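Long-range contacts in uncharacterized protein (Bacteroides thetaiotaomicron, PDB 4QNI), which is of unknown function but is probably an auxiliary nutrient-binding lipoprotein with two beta-rich domains: residues N26-Y31 against F166-Y171; H69-A74 against Q141-A146; V292-N297 against Y308-T313. All blocks are in the same frame, centred on the assembly; numbering follows the deposited sequence.

How the contacts relate
Contacts 1 and 2 belong to the same mixed sheet, where strands 160-168 and 135-142 are neighbours; contact 2 is nested inside the chain loop that contact 1 closes. Contact 1 is mostly buried, and its centre is about 7 Å from the centre of the chain. It is a parallel pairing with aromatic and proline packing. Contact 2 is antiparallel, only partly buried, and mixes aliphatic groups with a polar helix start. Contact 3 sits in the ten-stranded antiparallel sheet, with its centre about 47 Å from that of contact 2. It is a buried hairpin pairing. Besides aromatic packing, it carries a histidine-carboxylate bond inside the contact.

Contact 1. Residues N26-Y31 against F166-Y171; sequences NIYVPY and FPFNDY. With EDO (1,2-ethanediol), chain I; EDO (1,2-ethanediol), chain F.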
loop_
_atom_site.group_PDB
_atom_site.type_symbol
_atom_site.label_atom_id
_atom_site.label_comp_id
_atom_site.label_asym_id
_atom_site.label_seq_id
_atom_site.Cartn_x
_atom_site.Cartn_y
_atom_site.Cartn_z
ATOM N N ASN A 26 12.597 0.705 -17.655
ATOM C CA ASN A 26 13.677 -0.086 -18.195
ATOM C C ASN A 26 13.215 -0.721 -19.497
ATOM O O ASN A 26 12.187 -1.379 -19.533
ATOM C CB ASN A 26 14.133 -1.125 -17.160
ATOM C CG ASN A 26 15.010 -0.578 -16.042
ATOM O OD1 ASN A 26 15.471 0.563 -16.037
ATOM N ND2 ASN A 26 15.279 -1.396 -15.052
ATOM N N ILE A 27 13.948 -0.471 -20.581
ATOM C CA ILE A 27 13.633 -0.947 -21.921
ATOM C C ILE A 27 14.827 -1.737 -22.435
ATOM O O ILE A 27 15.941 -1.204 -22.500
ATOM C CB ILE A 27 13.317 0.288 -22.814
ATOM C CG1 ILE A 27 12.040 1.038 -22.382
ATOM C CG2 ILE A 27 13.324 -0.026 -24.288
ATOM C CD1 ILE A 27 10.828 0.258 -22.289
ATOM N N TYR A 28 14.585 -2.967 -22.858
ATOM C CA TYR A 28 15.614 -3.854 -23.367
ATOM C C TYR A 28 15.496 -3.906 -24.872
ATOM O O TYR A 28 14.437 -4.218 -25.421
ATOM C CB TYR A 28 15.502 -5.246 -22.701
ATOM C CG TYR A 28 16.033 -5.252 -21.281
ATOM C CD1 TYR A 28 17.362 -5.586 -21.014
ATOM C CD2 TYR A 28 15.216 -4.902 -20.202
ATOM C CE1 TYR A 28 17.866 -5.573 -19.710
ATOM C CE2 TYR A 28 15.704 -4.902 -18.894
ATOM C CZ TYR A 28 17.036 -5.216 -18.654
ATOM O OH TYR A 28 17.551 -5.215 -17.374
ATOM N N VAL A 29 16.583 -3.529 -25.530
ATOM C CA VAL A 29 16.693 -3.392 -26.984
ATOM C C VAL A 29 17.839 -4.304 -27.469
ATOM O O VAL A 29 18.921 -4.219 -26.903
ATOM C CB VAL A 29 16.954 -1.900 -27.395
ATOM C CG1 VAL A 29 16.874 -1.725 -28.904
ATOM C CG2 VAL A 29 16.027 -0.924 -26.679
ATOM N N PRO A 30 17.665 -5.176 -28.480
ATOM C CA PRO A 30 18.811 -6.007 -28.898
ATOM C C PRO A 30 19.931 -5.104 -29.382
ATOM O O PRO A 30 19.637 -4.093 -30.013
ATOM C CB PRO A 30 18.253 -6.906 -30.015
ATOM C CG PRO A 30 16.990 -6.322 -30.404
ATOM C CD PRO A 30 16.464 -5.449 -29.290
ATOM N N TYR A 31 21.201 -5.415 -29.013
ATOM C CA TYR A 31 22.350 -4.604 -29.417
ATOM C C TYR A 31 22.376 -4.525 -30.949
ATOM O O TYR A 31 22.568 -3.448 -31.506
ATOM C CB TYR A 31 23.643 -5.155 -28.830
ATOM C CG TYR A 31 24.879 -4.494 -29.394
ATOM C CD1 TYR A 31 25.304 -3.251 -28.929
ATOM C CD2 TYR A 31 25.633 -5.116 -30.391
ATOM C CE1 TYR A 31 26.437 -2.629 -29.458
ATOM C CE2 TYR A 31 26.766 -4.506 -30.922
ATOM C CZ TYR A 31 27.167 -3.263 -30.448
ATOM O OH TYR A 31 28.300 -2.661 -30.943
ATOM N N PHE A 166 18.611 -0.427 -22.193
ATOM C CA PHE A 166 19.608 -1.482 -22.075
ATOM C C PHE A 166 19.757 -2.238 -23.396
ATOM O O PHE A 166 18.894 -3.062 -23.710
ATOM C CB PHE A 166 19.288 -2.500 -20.960
ATOM C CG PHE A 166 19.419 -1.976 -19.560
ATOM C CD1 PHE A 166 20.670 -1.669 -19.028
ATOM C CD2 PHE A 166 18.295 -1.769 -18.774
ATOM C CE1 PHE A 166 20.786 -1.171 -17.726
ATOM C CE2 PHE A 166 18.420 -1.283 -17.473
ATOM C CZ PHE A 166 19.660 -0.979 -16.964
ATOM N N PRO A 167 20.842 -2.031 -24.164
ATOM C CA PRO A 167 21.126 -2.974 -25.258
ATOM C C PRO A 167 21.353 -4.372 -24.671
ATOM O O PRO A 167 21.829 -4.502 -23.536
ATOM C CB PRO A 167 22.443 -2.460 -25.859
ATOM C CG PRO A 167 22.698 -1.168 -25.221
ATOM C CD PRO A 167 21.986 -1.137 -23.929
ATOM N N PHE A 168 21.021 -5.411 -25.400
ATOM C CA PHE A 168 21.345 -6.733 -24.889
ATOM C C PHE A 168 21.952 -7.570 -25.979
ATOM O O PHE A 168 21.544 -7.456 -27.132
ATOM C CB PHE A 168 20.145 -7.447 -24.244
ATOM C CG PHE A 168 18.983 -7.792 -25.142
ATOM C CD1 PHE A 168 18.939 -9.014 -25.818
ATOM C CD2 PHE A 168 17.894 -6.928 -25.262
ATOM C CE1 PHE A 168 17.849 -9.338 -26.637
ATOM C CE2 PHE A 168 16.791 -7.270 -26.059
ATOM C CZ PHE A 168 16.771 -8.475 -26.723
ATOM N N ASN A 169 22.918 -8.412 -25.612
ATOM C CA ASN A 169 23.505 -9.403 -26.491
ATOM C C ASN A 169 23.158 -10.766 -25.847
ATOM O O ASN A 169 22.330 -10.803 -24.926
ATOM C CB ASN A 169 25.015 -9.151 -26.700
ATOM C CG ASN A 169 25.866 -9.238 -25.447
ATOM O OD1 ASN A 169 25.451 -9.753 -24.409
ATOM N ND2 ASN A 169 27.066 -8.684 -25.498
ATOM N N ASP A 170 23.750 -11.878 -26.309
ATOM C CA ASP A 170 23.427 -13.201 -25.743
ATOM C C ASP A 170 23.931 -13.389 -24.311
ATOM O O ASP A 170 23.591 -14.369 -23.687
ATOM C CB ASP A 170 24.028 -14.332 -26.634
ATOM C CG ASP A 170 23.468 -14.424 -28.047
ATOM O OD1 ASP A 170 22.340 -13.949 -28.271
ATOM O OD2 ASP A 170 24.141 -15.011 -28.914
ATOM N N TYR A 171 24.722 -12.475 -23.789
ATOM C CA TYR A 171 25.438 -12.668 -22.534
ATOM C C TYR A 171 25.219 -11.600 -21.502
ATOM O O TYR A 171 25.928 -11.593 -20.488
ATOM C CB TYR A 171 26.960 -12.693 -22.864
ATOM C CG TYR A 171 27.306 -13.463 -24.119
ATOM C CD1 TYR A 171 27.303 -14.861 -24.131
ATOM C CD2 TYR A 171 27.573 -12.801 -25.315
ATOM C CE1 TYR A 171 27.551 -15.577 -25.313
ATOM C CE2 TYR A 171 27.861 -13.504 -26.489
ATOM C CZ TYR A 171 27.842 -14.890 -26.485
ATOM O OH TYR A 171 28.095 -15.562 -27.655
HETATM C C1 EDO I . 23.123 -9.295 -31.092
HETATM O O1 EDO I . 24.269 -9.842 -30.458
HETATM C C2 EDO I . 22.162 -8.595 -30.091
HETATM O O2 EDO I . 21.271 -9.524 -29.460
HETATM C C1 EDO F . 21.111 -16.505 -24.710
HETATM O O1 EDO F . 21.224 -16.435 -23.296
HETATM C C2 EDO F . 19.664 -16.135 -25.139
HETATM O O2 EDO F . 19.527 -16.218 -26.559
#
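Phe168 and Pro30 form the tight part of this parallel pairing. Pro30 CA lies over the centre of the Phe168 ring, 3.8 Å from its centroid, a CH-pi contact. Phe168 takes the torsion with CG between its backbone N and carbonyl carbon (chi1 64°), which lays the ring against the backbone at Pro30; Phe168 CE2 comes within 3.3 Å of Pro30 N. Nearby, Tyr28 and Phe166 run side by side and point the same way. Their rings are nearly parallel but slid apart. Phe166 CD2 lies over a face of the Tyr28 ring, toward its rim, and Tyr28 CE1 is 3.6 Å from Phe166 CB. Trp333 stacks on Tyr28 and also meets Phe168.

The Asn26 end is looser and exposed. Its amide meets the edge of the Phe166 ring, the planes 79° apart, with Asn26 CG 3.8 Å from Phe166 CE2. Beside Phe168, a 1,2-ethanediol makes a weak bond to its carbonyl O, which also accepts from Tyr31 N. The Tyr31 hydroxyl bonds Glu45.

Four backbone bonds thus set the parallel register, and rings pack against the paired backbones. The chemistry implies an apolar strand junction, bringing together the two sequence families of the chain.

Contact 2. Residues H69-A74 against Q141-A146; sequences HVAHDA and QIVDDA
Val143 and His69 open the backbone ladder of this antiparallel pair. Val143 N donates to His69 O at 2.8 Å, nearly straight at 173°. Ala71 and Gln141 are a hydrogen-bonded pair, each N donating to the other's O. Val70 and Ile142 form the non-hydrogen-bonded pair between these bonds, and Val70 CA makes a CA-H...O contact with Gln141 O at 3.3 Å.

The apolar contacts fall in two groups. On one face, Val70 CG2 meets Ile142 CD1 at 4.0 Å. Both side chains also touch Ile54 of strand 47-56, and Ile142 packs on Phe15 of the second subunit. Away from this face, Val143 CG2 presses on Ala71 CB at 3.4 Å, tighter than usual for two carbons. The isopropyl group has CG2 anti to the carbonyl carbon, which turns this methyl to the alanine. Val143 CB also lies 3.9 Å from His69 CB, while the His69 ring stacks on Tyr148.

The polar packing is at the helix start. The Asp73 carboxylate lies against the Gln141 amide group, their planes stacked 14° apart, and Asp73 OD2 is 3.6 Å from Gln141 CB. Asp73 is the N-cap of helix 74-85. Its side chain caps a backbone N there, and OD2 also bonds the Thr76 hydroxyl.

Backbone bonds therefore fix the register, with one tight methyl contact beside them. The capping bonds and the helix start would probably favour a charged carboxylate on Asp73, whose flat side is packed against the glutamine side chain.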
loop_
_atom_site.group_PDB
_atom_site.type_symbol
_atom_site.label_atom_id
_atom_site.label_comp_id
_atom_site.label_asym_id
_atom_site.label_seq_id
_atom_site.Cartn_x
_atom_site.Cartn_y
_atom_site.Cartn_z
ATOM N N HIS A 69 2.535 14.372 -31.507
ATOM C CA HIS A 69 3.808 15.067 -31.475
ATOM C C HIS A 69 4.558 14.654 -30.231
ATOM O O HIS A 69 4.006 14.700 -29.129
ATOM C CB HIS A 69 3.591 16.576 -31.538
ATOM C CG HIS A 69 2.939 16.976 -32.811
ATOM N ND1 HIS A 69 3.680 17.399 -33.886
ATOM C CD2 HIS A 69 1.637 16.914 -33.173
ATOM C CE1 HIS A 69 2.807 17.641 -34.850
ATOM N NE2 HIS A 69 1.569 17.351 -34.472
ATOM N N VAL A 70 5.794 14.199 -30.434
ATOM C CA VAL A 70 6.691 13.659 -29.420
ATOM C C VAL A 70 7.963 14.506 -29.418
ATOM O O VAL A 70 8.467 14.847 -30.484
ATOM C CB VAL A 70 6.993 12.143 -29.709
ATOM C CG1 VAL A 70 8.168 11.621 -28.887
ATOM C CG2 VAL A 70 5.758 11.266 -29.489
ATOM N N ALA A 71 8.490 14.830 -28.234
ATOM C CA ALA A 71 9.710 15.622 -28.160
ATOM C C ALA A 71 10.601 15.157 -27.022
ATOM O O ALA A 71 10.135 14.492 -26.095
ATOM C CB ALA A 71 9.386 17.109 -28.007
ATOM N N HIS A 72 11.895 15.502 -27.133
ATOM C CA HIS A 72 12.933 15.277 -26.136
ATOM C C HIS A 72 12.501 16.017 -24.871
ATOM O O HIS A 72 11.940 17.101 -24.985
ATOM C CB HIS A 72 14.290 15.789 -26.673
ATOM C CG HIS A 72 15.445 15.545 -25.753
ATOM N ND1 HIS A 72 16.418 16.515 -25.539
ATOM C CD2 HIS A 72 15.749 14.452 -25.013
ATOM C CE1 HIS A 72 17.250 16.004 -24.656
ATOM N NE2 HIS A 72 16.886 14.767 -24.305
ATOM N N ASP A 73 12.642 15.390 -23.689
ATOM C CA ASP A 73 12.218 15.997 -22.431
ATOM C C ASP A 73 13.377 15.972 -21.406
ATOM O O ASP A 73 13.330 15.258 -20.410
ATOM C CB ASP A 73 10.962 15.275 -21.891
ATOM C CG ASP A 73 10.286 15.959 -20.705
ATOM O OD1 ASP A 73 10.771 17.048 -20.269
ATOM O OD2 ASP A 73 9.302 15.404 -20.194
ATOM N N ALA A 74 14.402 16.782 -21.655
ATOM C CA ALA A 74 15.569 16.901 -20.778
ATOM C C ALA A 74 15.177 17.470 -19.395
ATOM O O ALA A 74 15.785 17.098 -18.394
ATOM C CB ALA A 74 16.627 17.767 -21.440
ATOM N N GLN A 141 8.451 13.073 -24.253
ATOM C CA GLN A 141 7.155 13.561 -23.809
ATOM C C GLN A 141 6.202 13.683 -24.979
ATOM O O GLN A 141 6.633 13.910 -26.114
ATOM C CB GLN A 141 7.296 14.924 -23.089
ATOM C CG GLN A 141 7.868 16.017 -23.982
ATOM C CD GLN A 141 8.050 17.365 -23.324
ATOM O OE1 GLN A 141 9.060 18.052 -23.546
ATOM N NE2 GLN A 141 7.066 17.802 -22.553
ATOM N N ILE A 142 4.893 13.538 -24.690
ATOM C CA ILE A 142 3.819 13.834 -25.631
ATOM C C ILE A 142 3.671 15.358 -25.583
ATOM O O ILE A 142 3.532 15.908 -24.491
ATOM C CB ILE A 142 2.496 13.103 -25.313
ATOM C CG1 ILE A 142 2.632 11.535 -25.287
ATOM C CG2 ILE A 142 1.378 13.610 -26.231
ATOM C CD1 ILE A 142 3.103 10.826 -26.536
ATOM N N VAL A 143 3.795 16.035 -26.729
ATOM C CA VAL A 143 3.728 17.495 -26.802
ATOM C C VAL A 143 2.267 17.920 -26.834
ATOM O O VAL A 143 1.478 17.344 -27.576
ATOM C CB VAL A 143 4.529 18.048 -28.016
ATOM C CG1 VAL A 143 4.327 19.554 -28.198
ATOM C CG2 VAL A 143 5.999 17.732 -27.859
ATOM N N ASP A 144 1.916 18.930 -26.026
ATOM C CA ASP A 144 0.563 19.471 -25.974
ATOM C C ASP A 144 0.496 20.830 -26.677
ATOM O O ASP A 144 1.413 21.650 -26.522
ATOM C CB ASP A 144 0.082 19.582 -24.513
ATOM C CG ASP A 144 -1.203 18.826 -24.229
ATOM O OD1 ASP A 144 -1.975 18.574 -25.192
ATOM O OD2 ASP A 144 -1.465 18.529 -23.044
ATOM N N ASP A 145 -0.573 21.057 -27.474
ATOM C CA ASP A 145 -0.804 22.329 -28.174
ATOM C C ASP A 145 -2.275 22.500 -28.540
ATOM O O ASP A 145 -2.978 21.508 -28.754
ATOM C CB ASP A 145 0.073 22.467 -29.434
ATOM C CG ASP A 145 0.436 23.890 -29.811
ATOM O OD1 ASP A 145 0.896 24.645 -28.920
ATOM O OD2 ASP A 145 0.332 24.227 -31.007
ATOM N N ALA A 146 -2.731 23.774 -28.608
ATOM C CA ALA A 146 -4.102 24.166 -28.955
ATOM C C ALA A 146 -4.453 23.786 -30.409
ATOM O O ALA A 146 -5.614 23.462 -30.689
ATOM C CB ALA A 146 -4.277 25.658 -28.749
#

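Contact 3. Residues V292-N297 against Y308-T313; sequences VDYYFN and YHVKGT. With EDO (1,2-ethanediol), chain E.
His309 and Asp293 both extend with CG anti to the backbone N (chi1 -172° and -165°), which brings ring and carboxylate together on one face of the hairpin. His309 NE2 donates to Asp293 OD1 at 2.6 Å, nearly straight. The oxygen lies close to the ring plane and is met on its syn side, though the donor sits out of the carboxylate plane. His309 ND1 bonds Glu196, so both ring nitrogens are held and the ring's rotation is fixed. Two carboxylates on one imidazole would probably favour its protonated form.

Tyr295 covers a face of this ring. The two are stacked face to face, centroids 3.9 Å apart and planes 16° apart. An alanine in place of His309 would probably leave Asp293 OD1 without this donor and open a gap against the Tyr295 ring. The other oxygen, Asp293 OD2, accepts from a water at 2.8 Å. Lys311 NZ donates to the same water, and this bridges two opposite charges that lie beyond salt-bridge reach.

The other face is mostly aromatic and aliphatic. Val310 CB sits over the Tyr294 ring, toward its rim, 3.8 Å from the centroid. Val310 CG2 reaches the edge of the Phe296 ring, 3.7 Å from Phe296 CE1. The same CE1 also touches Tyr308 CB. The Tyr294 hydroxyl bonds a 1,2-ethanediol, with the diol O1 2.6 Å from Tyr294 OH, and also Gly221 N.

Six backbone bonds join Val292 to Gly312, Tyr294 to Val310 and Phe296 to Tyr308. This regular ladder is typical of an antiparallel beta hairpin, here made by strands 282-298 and 306-321 within the ten-stranded sheet.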
loop_
_atom_site.group_PDB
_atom_site.type_symbol
_atom_site.label_atom_id
_atom_site.label_comp_id
_atom_site.label_asym_id
_atom_site.label_seq_id
_atom_site.Cartn_x
_atom_site.Cartn_y
_atom_site.Cartn_z
ATOM N N VAL A 292 35.999 -17.682 -12.782
ATOM C CA VAL A 292 36.266 -16.257 -12.735
ATOM C C VAL A 292 37.216 -16.125 -11.549
ATOM O O VAL A 292 36.893 -16.575 -10.461
ATOM C CB VAL A 292 34.977 -15.418 -12.594
ATOM C CG1 VAL A 292 35.302 -13.945 -12.450
ATOM C CG2 VAL A 292 34.028 -15.657 -13.761
ATOM N N ASP A 293 38.417 -15.640 -11.777
ATOM C CA ASP A 293 39.404 -15.537 -10.723
ATOM C C ASP A 293 40.312 -14.332 -10.987
ATOM O O ASP A 293 41.183 -14.383 -11.860
ATOM C CB ASP A 293 40.226 -16.865 -10.635
ATOM C CG ASP A 293 41.037 -17.020 -9.366
ATOM O OD1 ASP A 293 41.312 -15.995 -8.703
ATOM O OD2 ASP A 293 41.478 -18.137 -9.086
ATOM N N TYR A 294 40.093 -13.249 -10.251
ATOM C CA TYR A 294 40.920 -12.057 -10.395
ATOM C C TYR A 294 41.027 -11.271 -9.075
ATOM O O TYR A 294 40.257 -11.466 -8.112
ATOM C CB TYR A 294 40.443 -11.144 -11.554
ATOM C CG TYR A 294 39.105 -10.477 -11.337
ATOM C CD1 TYR A 294 39.011 -9.258 -10.664
ATOM C CD2 TYR A 294 37.946 -11.005 -11.889
ATOM C CE1 TYR A 294 37.780 -8.624 -10.479
ATOM C CE2 TYR A 294 36.706 -10.395 -11.693
ATOM C CZ TYR A 294 36.632 -9.190 -11.008
ATOM O OH TYR A 294 35.426 -8.567 -10.836
ATOM N N TYR A 295 42.010 -10.375 -9.071
ATOM C CA TYR A 295 42.348 -9.469 -7.988
ATOM C C TYR A 295 42.325 -8.013 -8.456
ATOM O O TYR A 295 42.753 -7.732 -9.575
ATOM C CB TYR A 295 43.752 -9.777 -7.490
ATOM C CG TYR A 295 43.937 -11.126 -6.855
ATOM C CD1 TYR A 295 44.277 -12.239 -7.623
ATOM C CD2 TYR A 295 43.918 -11.272 -5.471
ATOM C CE1 TYR A 295 44.513 -13.482 -7.033
ATOM C CE2 TYR A 295 44.188 -12.498 -4.871
ATOM C CZ TYR A 295 44.468 -13.606 -5.657
ATOM O OH TYR A 295 44.727 -14.818 -5.072
ATOM N N PHE A 296 41.925 -7.079 -7.578
ATOM C CA PHE A 296 41.979 -5.646 -7.885
ATOM C C PHE A 296 42.014 -4.844 -6.595
ATOM O O PHE A 296 41.595 -5.344 -5.549
ATOM C CB PHE A 296 40.797 -5.196 -8.784
ATOM C CG PHE A 296 39.494 -4.984 -8.057
ATOM C CD1 PHE A 296 38.676 -6.060 -7.736
ATOM C CD2 PHE A 296 39.083 -3.703 -7.688
ATOM C CE1 PHE A 296 37.472 -5.864 -7.060
ATOM C CE2 PHE A 296 37.881 -3.507 -7.005
ATOM C CZ PHE A 296 37.077 -4.589 -6.710
ATOM N N ASN A 297 42.438 -3.576 -6.690
ATOM C CA ASN A 297 42.483 -2.656 -5.560
ATOM C C ASN A 297 41.338 -1.665 -5.618
ATOM O O ASN A 297 41.187 -0.946 -6.612
ATOM C CB ASN A 297 43.809 -1.879 -5.529
ATOM C CG ASN A 297 45.053 -2.715 -5.360
ATOM O OD1 ASN A 297 45.085 -3.684 -4.601
ATOM N ND2 ASN A 297 46.131 -2.309 -6.014
ATOM N N TYR A 308 40.897 -6.743 -3.238
ATOM C CA TYR A 308 39.894 -7.802 -3.276
ATOM C C TYR A 308 40.283 -8.940 -4.168
ATOM O O TYR A 308 40.907 -8.722 -5.206
ATOM C CB TYR A 308 38.552 -7.259 -3.770
ATOM C CG TYR A 308 37.840 -6.402 -2.756
ATOM C CD1 TYR A 308 37.103 -6.977 -1.727
ATOM C CD2 TYR A 308 37.884 -5.014 -2.836
ATOM C CE1 TYR A 308 36.424 -6.196 -0.802
ATOM C CE2 TYR A 308 37.211 -4.219 -1.912
ATOM C CZ TYR A 308 36.480 -4.816 -0.895
ATOM O OH TYR A 308 35.801 -4.063 0.034
ATOM N N HIS A 309 39.897 -10.160 -3.759
ATOM C CA HIS A 309 39.988 -11.376 -4.533
ATOM C C HIS A 309 38.557 -11.774 -4.903
ATOM O O HIS A 309 37.757 -12.118 -4.034
ATOM C CB HIS A 309 40.743 -12.499 -3.805
ATOM C CG HIS A 309 41.011 -13.708 -4.664
ATOM N ND1 HIS A 309 41.572 -14.856 -4.132
ATOM C CD2 HIS A 309 40.799 -13.905 -5.991
ATOM C CE1 HIS A 309 41.677 -15.709 -5.142
ATOM N NE2 HIS A 309 41.216 -15.183 -6.277
ATOM N N VAL A 310 38.231 -11.664 -6.187
ATOM C CA VAL A 310 36.917 -11.984 -6.765
ATOM C C VAL A 310 37.061 -13.333 -7.447
ATOM O O VAL A 310 37.948 -13.487 -8.293
ATOM C CB VAL A 310 36.487 -10.860 -7.742
ATOM C CG1 VAL A 310 35.111 -11.131 -8.350
ATOM C CG2 VAL A 310 36.541 -9.494 -7.049
ATOM N N LYS A 311 36.224 -14.324 -7.067
ATOM C CA LYS A 311 36.369 -15.679 -7.588
ATOM C C LYS A 311 35.053 -16.462 -7.587
ATOM O O LYS A 311 34.243 -16.305 -6.673
ATOM C CB LYS A 311 37.411 -16.419 -6.728
ATOM C CG LYS A 311 37.848 -17.777 -7.219
ATOM C CD LYS A 311 38.823 -18.353 -6.246
ATOM C CE LYS A 311 39.193 -19.778 -6.553
ATOM N NZ LYS A 311 40.213 -20.289 -5.590
ATOM N N GLY A 312 34.879 -17.328 -8.594
ATOM C CA GLY A 312 33.704 -18.165 -8.701
ATOM C C GLY A 312 33.030 -18.253 -10.053
ATOM O O GLY A 312 33.658 -18.135 -11.121
ATOM N N THR A 313 31.718 -18.510 -9.977
ATOM C CA THR A 313 30.820 -18.720 -11.098
ATOM C C THR A 313 29.795 -17.620 -11.165
ATOM O O THR A 313 29.228 -17.238 -10.138
ATOM C CB THR A 313 30.106 -20.088 -10.921
ATOM O OG1 THR A 313 31.080 -21.090 -10.746
ATOM C CG2 THR A 313 29.201 -20.482 -12.115
HETATM C C1 EDO E . 32.069 -9.987 -11.812
HETATM O O1 EDO E . 33.420 -9.627 -12.019
HETATM C C2 EDO E . 31.903 -10.634 -10.449
HETATM O O2 EDO E . 32.067 -9.667 -9.430
HETATM O O HOH W 1 42.722 -18.525 -6.643
#